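Local coordinates for protein glycoside hydrolase YxiA (Bacillus licheniformis, PDB 3LV4) that probably hydrolyses glycosidic bonds in arabinan, as a calcium-binding member of glycoside hydrolase family 43 similar to endo-1,5-alpha-L-arabinosidases, at residues Thr75-Asp80 with Asn94-Asp99; Ser103-Ala108 with Ile122-Gly127; Thr136-Thr141 with Ser165-Ile170; Pro144-Pro149 with Met161-Tyr166; His197-Gly202 with Thr260-Arg265. All blocks are in the same frame, centred on the assembly; numbering follows the deposited sequence.

Contact 1 (Thr75-Asp80 with Asn94-Asp99); sequences TLWAPD and NACRGD
In the blade of the family 43 five-bladed beta-propeller built from strands 80-83 to 118-126, W77 of the loop entering the first strand lies against C96 at the end of strand 89-96. The evidence is a CH-pi contact: C96 CB stands 3.4 Å from the centroid of the W77 six-membered ring, 11° off its normal and so over the face. With SG anti to its backbone N (chi1 175°), C96 carries its sulfur to the CZ3-CH2 rim, where SG is 3.9 Å from the same centroid in an oblique sulfur-aromatic approach (32° off the normal). G98 CA closes on the indole nearby, 3.8 Å from W77 CZ2. The backbones are tied directly once, W77 N donating to N94 O at 2.8 Å. Two waters extend the seam: one donates to T75 O (2.9 Å) and accepts from C96 N (2.8 Å), the other links W77 O with N94 N. L76 CD2 meets A95 CB more loosely, at 4.2 Å. Beyond the pair, L76 and A95 pack on helix 65-71 through F68, T67 and A71, C96 touches S103 of strand 103-110, and A78 leans on D148.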
# COMPACT_ATOMS: atom_id res chain seq x y z
N THR A 75 -13.08 -13.74 -12.65
CA THR A 75 -12.20 -12.58 -12.64
C THR A 75 -10.86 -12.88 -11.98
O THR A 75 -10.65 -13.97 -11.46
CB THR A 75 -12.87 -11.36 -11.98
OG1 THR A 75 -12.20 -10.17 -12.39
CG2 THR A 75 -12.83 -11.47 -10.46
N LEU A 76 -9.96 -11.90 -12.02
CA LEU A 76 -8.64 -12.02 -11.41
C LEU A 76 -8.49 -11.02 -10.26
O LEU A 76 -9.04 -9.92 -10.32
CB LEU A 76 -7.54 -11.78 -12.45
CG LEU A 76 -7.49 -12.78 -13.63
CD1 LEU A 76 -6.60 -12.26 -14.77
CD2 LEU A 76 -7.02 -14.16 -13.17
N TRP A 77 -7.76 -11.42 -9.23
CA TRP A 77 -7.49 -10.51 -8.13
C TRP A 77 -6.17 -9.77 -8.34
O TRP A 77 -5.71 -9.63 -9.48
CB TRP A 77 -7.59 -11.22 -6.77
CG TRP A 77 -9.04 -11.40 -6.32
CD1 TRP A 77 -10.16 -11.19 -7.08
CD2 TRP A 77 -9.50 -11.83 -5.04
NE1 TRP A 77 -11.29 -11.46 -6.35
CE2 TRP A 77 -10.91 -11.86 -5.09
CE3 TRP A 77 -8.87 -12.20 -3.85
CZ2 TRP A 77 -11.69 -12.23 -4.00
CZ3 TRP A 77 -9.64 -12.57 -2.76
CH2 TRP A 77 -11.04 -12.58 -2.84
N ALA A 78 -5.56 -9.29 -7.25
CA ALA A 78 -4.48 -8.30 -7.36
C ALA A 78 -3.15 -8.90 -7.81
O ALA A 78 -2.56 -9.71 -7.10
CB ALA A 78 -4.31 -7.54 -6.02
N PRO A 79 -2.67 -8.49 -8.99
CA PRO A 79 -1.44 -9.07 -9.54
C PRO A 79 -0.19 -8.26 -9.16
O PRO A 79 -0.27 -7.21 -8.53
CB PRO A 79 -1.66 -8.90 -11.04
CG PRO A 79 -2.30 -7.53 -11.11
CD PRO A 79 -3.26 -7.51 -9.92
N ASP A 80 0.96 -8.78 -9.56
CA ASP A 80 2.14 -7.93 -9.69
C ASP A 80 2.76 -8.17 -11.05
O ASP A 80 2.69 -9.28 -11.58
CB ASP A 80 3.16 -8.20 -8.59
CG ASP A 80 4.27 -7.15 -8.57
OD1 ASP A 80 3.99 -6.00 -8.96
OD2 ASP A 80 5.41 -7.49 -8.20
N ASN A 94 -3.57 -14.16 -10.15
CA ASN A 94 -4.28 -15.01 -9.21
C ASN A 94 -5.78 -14.80 -9.29
O ASN A 94 -6.26 -13.73 -9.69
CB ASN A 94 -3.76 -14.75 -7.78
CG ASN A 94 -3.80 -13.28 -7.40
OD1 ASN A 94 -2.85 -12.53 -7.62
ND2 ASN A 94 -4.91 -12.87 -6.82
N ALA A 95 -6.53 -15.83 -8.92
CA ALA A 95 -7.98 -15.73 -8.83
C ALA A 95 -8.42 -16.38 -7.54
O ALA A 95 -7.74 -17.28 -7.02
CB ALA A 95 -8.65 -16.39 -10.02
N CYS A 96 -9.54 -15.92 -7.00
CA CYS A 96 -10.07 -16.44 -5.75
C CYS A 96 -11.60 -16.52 -5.82
O CYS A 96 -12.24 -15.62 -6.35
CB CYS A 96 -9.65 -15.53 -4.59
SG CYS A 96 -10.37 -15.98 -2.99
N ARG A 97 -12.16 -17.61 -5.31
CA ARG A 97 -13.61 -17.79 -5.35
C ARG A 97 -14.36 -16.64 -4.69
O ARG A 97 -15.47 -16.29 -5.11
CB ARG A 97 -14.03 -19.12 -4.71
CG ARG A 97 -15.47 -19.49 -5.02
CD ARG A 97 -15.75 -20.96 -4.72
NE ARG A 97 -15.42 -21.30 -3.34
CZ ARG A 97 -15.18 -22.53 -2.90
NH1 ARG A 97 -15.23 -23.55 -3.75
NH2 ARG A 97 -14.89 -22.74 -1.63
N GLY A 98 -13.77 -16.06 -3.65
CA GLY A 98 -14.31 -14.87 -3.02
C GLY A 98 -14.95 -15.10 -1.67
O GLY A 98 -14.93 -14.22 -0.81
N ASP A 99 -15.53 -16.29 -1.47
CA ASP A 99 -16.21 -16.60 -0.22
C ASP A 99 -15.34 -17.45 0.70
O ASP A 99 -15.75 -17.83 1.80
CB ASP A 99 -17.53 -17.31 -0.49
CG ASP A 99 -17.34 -18.69 -1.10
OD1 ASP A 99 -16.28 -18.93 -1.71
OD2 ASP A 99 -18.24 -19.54 -0.96
O HOH W 1 -10.75 -13.91 -8.61
O HOH W 2 -4.12 -11.46 -10.91

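Contact 2 (Ser103-Ala108 with Ile122-Gly127); sequences SALGLA and IFLKSG
L105 CD2 is the bump around which this strand pair is shaped: it fits the corner formed by F123 CZ (3.9 Å) and L124 CD2 (3.8 Å), with the two leucines side by side and the phenylalanine slanting across. Both F123 and L124 face L105 because the register slips by one residue, a classic beta bulge. Its signature is that L105 O takes two donors lying in its carbonyl plane, F123 N at 2.9 Å and L124 N at 3.3 Å. F123 CG sits between its own backbone N and carbonyl carbon (chi1 64°), which folds the ring back over the partner strand; L105 O lies 3.8 Å above one ring face, toward the rim, and L107 CB reaches CE2 at 4.1 Å. An alanine in place of F123 is likely to leave a gap beside L105 CD2 and L107 CB. Past the bulge, G106 supplies the hollow: its CA comes 3.8 Å from I122 CA, and a beta carbon there would press on that atom. On the same face, A104 CB fits between the CD1 and CG2 branches of I122, with CD1 4.0 Å away, and this side is backed by helix 65-71. L105, on the opposite face, and the F123 ring both touch M161. The strands run 159° apart, an antiparallel hairpin of the two outer strands of a four-stranded propeller blade, 118-126 at its edge.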
# COMPACT_ATOMS: atom_id res chain seq x y z
N SER A 103 -8.10 -20.50 -4.16
CA SER A 103 -7.36 -19.64 -5.07
C SER A 103 -6.21 -20.35 -5.75
O SER A 103 -5.70 -21.36 -5.25
CB SER A 103 -6.81 -18.41 -4.32
OG SER A 103 -7.82 -17.77 -3.57
N ALA A 104 -5.81 -19.82 -6.89
CA ALA A 104 -4.61 -20.27 -7.58
C ALA A 104 -3.76 -19.05 -7.93
O ALA A 104 -4.29 -17.99 -8.27
CB ALA A 104 -4.97 -21.06 -8.85
N LEU A 105 -2.45 -19.22 -7.82
CA LEU A 105 -1.49 -18.17 -8.13
C LEU A 105 -0.55 -18.70 -9.21
O LEU A 105 0.05 -19.78 -9.05
CB LEU A 105 -0.71 -17.79 -6.87
CG LEU A 105 0.45 -16.78 -6.98
CD1 LEU A 105 -0.06 -15.38 -7.22
CD2 LEU A 105 1.28 -16.83 -5.70
N GLY A 106 -0.42 -17.97 -10.30
CA GLY A 106 0.41 -18.44 -11.41
C GLY A 106 1.28 -17.35 -12.00
O GLY A 106 1.24 -16.20 -11.56
N LEU A 107 2.05 -17.73 -13.02
CA LEU A 107 2.99 -16.83 -13.68
C LEU A 107 2.70 -16.77 -15.17
O LEU A 107 2.49 -17.79 -15.79
CB LEU A 107 4.42 -17.33 -13.46
CG LEU A 107 5.53 -16.61 -14.23
CD1 LEU A 107 5.64 -15.14 -13.75
CD2 LEU A 107 6.87 -17.35 -14.08
N ALA A 108 2.66 -15.55 -15.72
CA ALA A 108 2.58 -15.35 -17.16
C ALA A 108 3.65 -14.35 -17.55
O ALA A 108 4.01 -13.50 -16.74
CB ALA A 108 1.20 -14.85 -17.56
N ILE A 122 0.38 -22.43 -13.10
CA ILE A 122 0.06 -22.25 -11.69
C ILE A 122 1.16 -22.86 -10.83
O ILE A 122 1.63 -23.97 -11.13
CB ILE A 122 -1.26 -22.96 -11.35
CG1 ILE A 122 -2.42 -22.35 -12.14
CG2 ILE A 122 -1.50 -22.95 -9.83
CD1 ILE A 122 -3.73 -23.14 -12.07
N PHE A 123 1.56 -22.18 -9.76
CA PHE A 123 2.60 -22.72 -8.88
C PHE A 123 2.23 -22.72 -7.39
O PHE A 123 2.96 -23.27 -6.58
CB PHE A 123 3.97 -22.05 -9.11
CG PHE A 123 4.00 -20.57 -8.80
CD1 PHE A 123 4.28 -20.13 -7.51
CD2 PHE A 123 3.77 -19.64 -9.79
CE1 PHE A 123 4.33 -18.78 -7.21
CE2 PHE A 123 3.81 -18.27 -9.51
CZ PHE A 123 4.09 -17.84 -8.22
N LEU A 124 1.09 -22.13 -7.05
CA LEU A 124 0.58 -22.18 -5.68
C LEU A 124 -0.94 -22.30 -5.71
O LEU A 124 -1.59 -21.68 -6.56
CB LEU A 124 1.00 -20.91 -4.91
CG LEU A 124 1.79 -20.98 -3.60
CD1 LEU A 124 2.89 -22.01 -3.60
CD2 LEU A 124 2.33 -19.59 -3.23
N LYS A 125 -1.50 -23.10 -4.80
CA LYS A 125 -2.95 -23.18 -4.66
C LYS A 125 -3.33 -23.13 -3.19
O LYS A 125 -2.55 -23.55 -2.33
CB LYS A 125 -3.49 -24.49 -5.25
CG LYS A 125 -3.54 -24.55 -6.77
CD LYS A 125 -4.02 -25.94 -7.23
CE LYS A 125 -4.33 -25.98 -8.71
NZ LYS A 125 -4.58 -27.38 -9.17
N SER A 126 -4.52 -22.61 -2.90
CA SER A 126 -5.07 -22.66 -1.56
C SER A 126 -6.53 -23.09 -1.64
O SER A 126 -7.13 -23.09 -2.72
CB SER A 126 -4.94 -21.30 -0.85
OG SER A 126 -5.48 -20.24 -1.63
N GLY A 127 -7.08 -23.50 -0.50
CA GLY A 127 -8.49 -23.85 -0.44
C GLY A 127 -8.82 -25.23 -0.96
O GLY A 127 -10.00 -25.56 -1.12

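Contact 3 (Thr136-Thr141 with Ser165-Ile170); sequences TPYDAT and SYSGGI. With ACT (acetate ion), chain H.
A140 sets its methyl against the side chain of S167, CB lying 3.9 Å from OG, while G168 CA approaches T141 O at 3.6 Å just beyond. No hydrogen bond joins the two loops directly, since A140 O meets G168 N at a poor angle. S167 uses its polar atoms elsewhere. Its OG, anti to the carbonyl carbon (chi1 -67°), stays beside its own backbone N, and the two grip an acetate ion together: S167 N donates to acetate O at 3.0 Å with an angle of 154°, and S167 OG to OXT at 3.1 Å. The same acetate O stands at the edge of the Y166 ring, in its plane. This ion is probably from the crystallisation liquor. The Y166-G169 segment forms a type II' beta turn, closed by G169 N to Y166 O at 3.1 Å, in the loop leading to strand 170-175 of a propeller blade. In the other loop, D139 shapes an Asx turn: its OD1 accepts T141 N at 3.0 Å and T141 OG1 at 2.8 Å, both arriving from one face of the carboxylate. Y138 OH points toward this junction but bonds to P144 O. From the S167 side chain to that of E201, the predicted proton donor, is about 9 Å.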
# COMPACT_ATOMS: atom_id res chain seq x y z
N THR A 136 1.09 -30.54 4.62
CA THR A 136 0.04 -30.74 5.62
C THR A 136 -1.32 -30.40 5.00
O THR A 136 -1.39 -29.67 4.01
CB THR A 136 0.28 -29.90 6.90
OG1 THR A 136 0.17 -28.51 6.60
CG2 THR A 136 1.66 -30.18 7.45
N PRO A 137 -2.41 -30.95 5.55
CA PRO A 137 -3.73 -30.62 5.01
C PRO A 137 -4.00 -29.12 5.05
O PRO A 137 -3.64 -28.45 6.04
CB PRO A 137 -4.69 -31.36 5.94
CG PRO A 137 -3.89 -32.55 6.39
CD PRO A 137 -2.48 -32.02 6.57
N TYR A 138 -4.62 -28.59 4.00
CA TYR A 138 -4.85 -27.15 3.93
C TYR A 138 -5.71 -26.67 5.10
O TYR A 138 -6.76 -27.25 5.40
CB TYR A 138 -5.46 -26.73 2.58
CG TYR A 138 -5.59 -25.23 2.53
CD1 TYR A 138 -4.52 -24.44 2.12
CD2 TYR A 138 -6.76 -24.60 2.93
CE1 TYR A 138 -4.62 -23.07 2.08
CE2 TYR A 138 -6.87 -23.23 2.91
CZ TYR A 138 -5.81 -22.46 2.50
OH TYR A 138 -5.95 -21.10 2.50
N ASP A 139 -5.25 -25.61 5.76
CA ASP A 139 -5.91 -25.07 6.93
C ASP A 139 -5.76 -23.55 6.88
O ASP A 139 -4.67 -23.01 7.10
CB ASP A 139 -5.26 -25.64 8.20
CG ASP A 139 -5.85 -25.08 9.49
OD1 ASP A 139 -6.63 -24.10 9.43
OD2 ASP A 139 -5.53 -25.62 10.57
N ALA A 140 -6.85 -22.86 6.57
CA ALA A 140 -6.79 -21.41 6.34
C ALA A 140 -6.46 -20.58 7.59
O ALA A 140 -6.23 -19.38 7.48
CB ALA A 140 -8.08 -20.92 5.68
N THR A 141 -6.45 -21.20 8.77
CA THR A 141 -5.98 -20.49 9.95
C THR A 141 -4.46 -20.36 9.95
O THR A 141 -3.91 -19.48 10.62
CB THR A 141 -6.41 -21.13 11.30
OG1 THR A 141 -5.78 -22.41 11.45
CG2 THR A 141 -7.93 -21.26 11.38
N SER A 165 -3.50 -12.92 1.75
CA SER A 165 -4.61 -12.08 2.14
C SER A 165 -5.43 -12.84 3.16
O SER A 165 -5.91 -13.94 2.88
CB SER A 165 -5.53 -11.79 0.96
OG SER A 165 -6.76 -11.28 1.45
N TYR A 166 -5.61 -12.24 4.34
CA TYR A 166 -6.42 -12.84 5.40
C TYR A 166 -5.92 -14.26 5.64
O TYR A 166 -4.71 -14.50 5.63
CB TYR A 166 -7.90 -12.86 5.02
CG TYR A 166 -8.61 -11.51 4.95
CD1 TYR A 166 -7.97 -10.36 4.48
CD2 TYR A 166 -9.95 -11.40 5.33
CE1 TYR A 166 -8.65 -9.13 4.41
CE2 TYR A 166 -10.63 -10.18 5.26
CZ TYR A 166 -9.97 -9.06 4.80
OH TYR A 166 -10.67 -7.86 4.73
N SER A 167 -6.84 -15.21 5.83
CA SER A 167 -6.45 -16.60 6.09
C SER A 167 -5.24 -16.73 7.03
O SER A 167 -5.22 -16.13 8.11
CB SER A 167 -6.21 -17.35 4.77
OG SER A 167 -7.42 -17.49 4.05
N GLY A 168 -4.22 -17.49 6.62
CA GLY A 168 -3.12 -17.82 7.51
C GLY A 168 -2.05 -16.77 7.64
O GLY A 168 -1.12 -16.91 8.45
N GLY A 169 -2.15 -15.70 6.84
CA GLY A 169 -1.22 -14.59 6.97
C GLY A 169 -0.48 -14.22 5.70
O GLY A 169 -0.86 -14.63 4.59
N ILE A 170 0.58 -13.44 5.88
CA ILE A 170 1.39 -12.93 4.78
C ILE A 170 2.70 -13.70 4.81
O ILE A 170 3.34 -13.81 5.86
CB ILE A 170 1.68 -11.42 4.99
CG1 ILE A 170 0.37 -10.62 5.05
CG2 ILE A 170 2.65 -10.88 3.91
CD1 ILE A 170 -0.53 -10.75 3.80
C ACT H . -10.37 -15.62 4.43
O ACT H . -9.82 -15.38 5.55
OXT ACT H . -9.66 -15.51 3.39
CH3 ACT H . -11.82 -16.03 4.36

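Contact 4 (Pro144-Pro149 with Met161-Tyr166); sequences PNVVDP and MVYGSY
Y163 holds CG between its backbone N and carbonyl carbon (chi1 72°), the crowded position, and this folds the ring back onto P144 and V146: CE2 lies 3.8 Å from P144 CG and 4.1 Å from V146 CG1, while the hydroxyl goes on to Y188 O. S165 places OG anti to its N (chi1 165°), where it bonds to E201 OE1; its CB meanwhile presses on V147 CG2 at 3.4 Å, tighter than ordinary van der Waals contact. Between these two packed points G164 N donates to V147 O at 2.8 Å, nearly along the C=O axis (162°). The selenomethionine at M161 continues the seam, its SE 3.7 Å from P149 CB. Water bridges the rest. One links N145 OD1 (3.0 Å) to S165 OG (2.8 Å), a second gathers N145 N, S165 N and Y166 O, and a third donates to D148 O and G164 O. A serine replacing Y163 would probably open a gap beside P144 and V146 and leave Y188 O without its phenolic partner. V146 centres an inverse gamma turn, after which D148 aims its OD2 at G202 N in a weak hydrogen bond. D148 is predicted to tune and orient the proton donor E201, which is consistent with this buried loop, just ahead of strand 150-153, lining the active site of the family 43 propeller.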
# COMPACT_ATOMS: atom_id res chain seq x y z
N PRO A 144 -1.76 -19.53 3.84
CA PRO A 144 -2.20 -18.30 3.18
C PRO A 144 -3.32 -18.55 2.18
O PRO A 144 -3.57 -19.70 1.80
CB PRO A 144 -0.94 -17.85 2.43
CG PRO A 144 -0.24 -19.13 2.11
CD PRO A 144 -0.45 -19.99 3.34
N ASN A 145 -4.02 -17.48 1.80
CA ASN A 145 -4.80 -17.42 0.58
C ASN A 145 -3.79 -16.96 -0.47
O ASN A 145 -3.15 -15.93 -0.27
CB ASN A 145 -5.92 -16.39 0.73
CG ASN A 145 -6.89 -16.38 -0.45
OD1 ASN A 145 -7.74 -15.49 -0.58
ND2 ASN A 145 -6.77 -17.38 -1.31
N VAL A 146 -3.62 -17.71 -1.55
CA VAL A 146 -2.52 -17.45 -2.49
C VAL A 146 -2.83 -16.34 -3.49
O VAL A 146 -2.93 -16.56 -4.71
CB VAL A 146 -2.03 -18.75 -3.19
CG1 VAL A 146 -1.54 -19.74 -2.15
CG2 VAL A 146 -3.15 -19.38 -4.05
N VAL A 147 -2.95 -15.12 -2.96
CA VAL A 147 -3.29 -13.96 -3.76
C VAL A 147 -2.38 -12.79 -3.37
O VAL A 147 -1.53 -12.92 -2.49
CB VAL A 147 -4.78 -13.56 -3.56
CG1 VAL A 147 -5.70 -14.70 -3.97
CG2 VAL A 147 -5.04 -13.17 -2.08
N ASP A 148 -2.55 -11.65 -4.05
CA ASP A 148 -1.86 -10.41 -3.67
C ASP A 148 -0.32 -10.50 -3.62
O ASP A 148 0.28 -10.08 -2.64
CB ASP A 148 -2.36 -9.91 -2.31
CG ASP A 148 -3.80 -9.44 -2.35
OD1 ASP A 148 -4.47 -9.61 -3.40
OD2 ASP A 148 -4.26 -8.92 -1.31
N PRO A 149 0.31 -11.01 -4.69
CA PRO A 149 1.78 -11.06 -4.69
C PRO A 149 2.46 -9.71 -4.94
O PRO A 149 1.90 -8.82 -5.59
CB PRO A 149 2.08 -11.98 -5.87
CG PRO A 149 0.94 -11.67 -6.83
CD PRO A 149 -0.26 -11.60 -5.92
N MSE A 161 9.19 -13.11 -3.42
CA MSE A 161 7.77 -12.77 -3.58
C MSE A 161 7.06 -12.82 -2.24
O MSE A 161 7.01 -13.88 -1.60
CB MSE A 161 7.08 -13.71 -4.56
CG MSE A 161 5.59 -13.36 -4.74
SE MSE A 161 4.63 -14.66 -5.86
CE MSE A 161 4.62 -16.16 -4.60
N VAL A 162 6.52 -11.69 -1.80
CA VAL A 162 5.67 -11.64 -0.62
C VAL A 162 4.21 -11.66 -1.09
O VAL A 162 3.89 -11.10 -2.14
CB VAL A 162 5.97 -10.38 0.22
CG1 VAL A 162 5.65 -9.10 -0.58
CG2 VAL A 162 5.21 -10.41 1.57
N TYR A 163 3.32 -12.31 -0.34
CA TYR A 163 1.95 -12.48 -0.81
C TYR A 163 1.03 -12.88 0.33
O TYR A 163 1.49 -13.13 1.46
CB TYR A 163 1.89 -13.54 -1.92
CG TYR A 163 2.09 -14.94 -1.39
CD1 TYR A 163 3.36 -15.39 -1.03
CD2 TYR A 163 1.01 -15.80 -1.22
CE1 TYR A 163 3.55 -16.67 -0.51
CE2 TYR A 163 1.19 -17.07 -0.70
CZ TYR A 163 2.46 -17.50 -0.36
OH TYR A 163 2.62 -18.76 0.15
N GLY A 164 -0.27 -12.96 0.05
CA GLY A 164 -1.25 -13.41 1.02
C GLY A 164 -2.38 -12.42 1.23
O GLY A 164 -2.25 -11.23 0.92
N SER A 165 -3.50 -12.92 1.75
CA SER A 165 -4.61 -12.08 2.14
C SER A 165 -5.43 -12.84 3.16
O SER A 165 -5.91 -13.94 2.88
CB SER A 165 -5.53 -11.79 0.96
OG SER A 165 -6.76 -11.28 1.45
N TYR A 166 -5.61 -12.24 4.34
CA TYR A 166 -6.42 -12.84 5.40
C TYR A 166 -5.92 -14.26 5.64
O TYR A 166 -4.71 -14.50 5.63
CB TYR A 166 -7.90 -12.86 5.02
CG TYR A 166 -8.61 -11.51 4.95
CD1 TYR A 166 -7.97 -10.36 4.48
CD2 TYR A 166 -9.95 -11.40 5.33
CE1 TYR A 166 -8.65 -9.13 4.41
CE2 TYR A 166 -10.63 -10.18 5.26
CZ TYR A 166 -9.97 -9.06 4.80
OH TYR A 166 -10.67 -7.86 4.73
O HOH W 3 -3.16 -15.23 3.40
O HOH W 4 -8.67 -13.28 1.18
O HOH W 5 -0.09 -9.63 0.14

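Contact 5 (His197-Gly202 with Thr260-Arg265); sequences HSRIEG and TLFDDR
R199 can be traced along D264 from CB outward. CB already lies 3.8 Å from D264 OD1, and CG, passing the same oxygen, meets F262 CB at 3.8 Å. CD continues over F262 CB and also touches Y166. A bend at chi3 (-66°) then turns the guanidinium side-on to the carboxylate. NE donates to D264 OD1 at 3.0 Å and 167°, and NH2 to D264 OD2 at 2.7 Å; each oxygen uses its syn lone pair, and the planes are only 20° apart. This two-nitrogen salt bridge fixes the rotation of both groups. Water adds a further tie to OD1, accepting from R199 N at 2.9 Å and donating to D264 OD1 at 2.8 Å. The bridge joins the lead-in to strand 200-208, the first strand of a propeller blade, to the start of the short helix 264-267, where D263 occupies the N-cap position; R199 itself centres an inverse gamma turn. Two residues on comes E201, the predicted proton donor, which makes no contact with 260-265 and whose carboxylate also bonds to Y229. Nearer the surface, F262 N donates to H197 O at 2.8 Å, and the L261 side chain runs alongside that of H197, pointing the same way, with CD1 3.8 Å from H197 CG.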
# COMPACT_ATOMS: atom_id res chain seq x y z
N HIS A 197 -7.22 -15.82 10.23
CA HIS A 197 -8.14 -14.98 9.47
C HIS A 197 -8.10 -13.50 9.91
O HIS A 197 -9.15 -12.88 10.12
CB HIS A 197 -9.56 -15.55 9.54
CG HIS A 197 -9.71 -16.89 8.89
ND1 HIS A 197 -9.72 -18.07 9.60
CD2 HIS A 197 -9.87 -17.23 7.59
CE1 HIS A 197 -9.87 -19.08 8.76
NE2 HIS A 197 -9.97 -18.60 7.54
N SER A 198 -6.89 -12.96 10.05
CA SER A 198 -6.70 -11.54 10.33
C SER A 198 -6.95 -10.74 9.07
O SER A 198 -6.60 -11.17 7.97
CB SER A 198 -5.25 -11.28 10.74
OG SER A 198 -4.86 -12.09 11.82
N ARG A 199 -7.52 -9.55 9.22
CA ARG A 199 -7.80 -8.73 8.04
C ARG A 199 -6.55 -7.96 7.67
O ARG A 199 -6.43 -6.77 7.96
CB ARG A 199 -9.01 -7.82 8.28
CG ARG A 199 -10.29 -8.63 8.55
CD ARG A 199 -11.55 -7.90 8.08
NE ARG A 199 -11.79 -6.69 8.86
CZ ARG A 199 -12.70 -5.78 8.54
NH1 ARG A 199 -13.44 -5.93 7.45
NH2 ARG A 199 -12.86 -4.71 9.31
N ILE A 200 -5.62 -8.68 7.03
CA ILE A 200 -4.35 -8.12 6.58
C ILE A 200 -4.08 -8.68 5.19
O ILE A 200 -4.12 -9.89 4.99
CB ILE A 200 -3.19 -8.52 7.51
CG1 ILE A 200 -3.53 -8.18 8.97
CG2 ILE A 200 -1.89 -7.83 7.06
CD1 ILE A 200 -2.45 -8.56 9.98
N GLU A 201 -3.81 -7.79 4.23
CA GLU A 201 -3.58 -8.22 2.85
C GLU A 201 -2.80 -7.14 2.11
O GLU A 201 -2.43 -6.12 2.70
CB GLU A 201 -4.91 -8.50 2.13
CG GLU A 201 -5.78 -7.26 1.90
CD GLU A 201 -7.14 -7.59 1.30
OE1 GLU A 201 -7.43 -8.80 1.10
OE2 GLU A 201 -7.91 -6.65 1.02
N GLY A 202 -2.52 -7.36 0.82
CA GLY A 202 -1.89 -6.33 0.01
C GLY A 202 -0.48 -5.94 0.45
O GLY A 202 -0.14 -4.75 0.47
N THR A 260 -11.19 -17.45 16.09
CA THR A 260 -11.98 -16.29 15.67
C THR A 260 -11.79 -16.02 14.19
O THR A 260 -10.84 -16.52 13.58
CB THR A 260 -11.62 -15.01 16.47
OG1 THR A 260 -10.31 -14.56 16.11
CG2 THR A 260 -11.70 -15.28 17.97
N LEU A 261 -12.69 -15.22 13.62
CA LEU A 261 -12.56 -14.75 12.24
C LEU A 261 -12.56 -13.23 12.23
O LEU A 261 -13.44 -12.61 12.85
CB LEU A 261 -13.73 -15.25 11.39
CG LEU A 261 -13.58 -16.54 10.56
CD1 LEU A 261 -12.62 -17.52 11.20
CD2 LEU A 261 -14.95 -17.18 10.33
N PHE A 262 -11.60 -12.63 11.54
CA PHE A 262 -11.58 -11.18 11.34
C PHE A 262 -11.54 -10.40 12.65
O PHE A 262 -12.23 -9.38 12.82
CB PHE A 262 -12.79 -10.76 10.49
CG PHE A 262 -13.09 -11.72 9.38
CD1 PHE A 262 -12.07 -12.14 8.54
CD2 PHE A 262 -14.36 -12.22 9.19
CE1 PHE A 262 -12.32 -13.04 7.52
CE2 PHE A 262 -14.62 -13.13 8.17
CZ PHE A 262 -13.60 -13.53 7.34
N ASP A 263 -10.72 -10.87 13.58
CA ASP A 263 -10.58 -10.26 14.89
C ASP A 263 -9.74 -8.98 14.74
O ASP A 263 -8.51 -9.01 14.83
CB ASP A 263 -9.93 -11.27 15.84
CG ASP A 263 -9.59 -10.70 17.20
OD1 ASP A 263 -9.98 -9.55 17.51
OD2 ASP A 263 -8.92 -11.42 17.98
N ASP A 264 -10.41 -7.85 14.47
CA ASP A 264 -9.71 -6.58 14.26
C ASP A 264 -9.11 -6.05 15.55
O ASP A 264 -8.08 -5.38 15.54
CB ASP A 264 -10.65 -5.51 13.70
CG ASP A 264 -11.00 -5.69 12.23
OD1 ASP A 264 -10.40 -6.54 11.53
OD2 ASP A 264 -11.88 -4.95 11.77
N ARG A 265 -9.79 -6.30 16.67
CA ARG A 265 -9.32 -5.77 17.95
C ARG A 265 -7.92 -6.29 18.30
O ARG A 265 -7.11 -5.58 18.89
CB ARG A 265 -10.30 -6.13 19.06
CG ARG A 265 -11.10 -4.95 19.61
CD ARG A 265 -12.14 -4.42 18.63
NE ARG A 265 -11.60 -3.50 17.62
CZ ARG A 265 -12.18 -3.28 16.45
NH1 ARG A 265 -13.31 -3.92 16.16
NH2 ARG A 265 -11.65 -2.44 15.57
O HOH W 6 -8.75 -8.76 11.67

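Contact 4 is the hub. Contacts 1, 2 and 3 each have centres about 10 Å from its own and touch it: A78 O meets P149 CD at 3.2 Å, S126 OG probably bonds to V146 N at 3.1 Å, and I170 CD1 packs on G164 O at 3.4 Å. Contacts 1 and 2 share a sheet, joined by A95 N to A104 O at 3.2 Å. Contact 5 brings E201 to S165, which contacts 3 and 4 share, through S165 OG to E201 OE1 at 2.6 Å. D148 of contact 4 packs against E201, its OD2 3.5 Å from E201 CB, and lies about 5 Å from a calcium ion that is equally close to A78 of contact 1. Contact 2 lies a shell behind the site, its L105 side chain about 8 Å from that of D148, and contact 3 about 11 Å through S167.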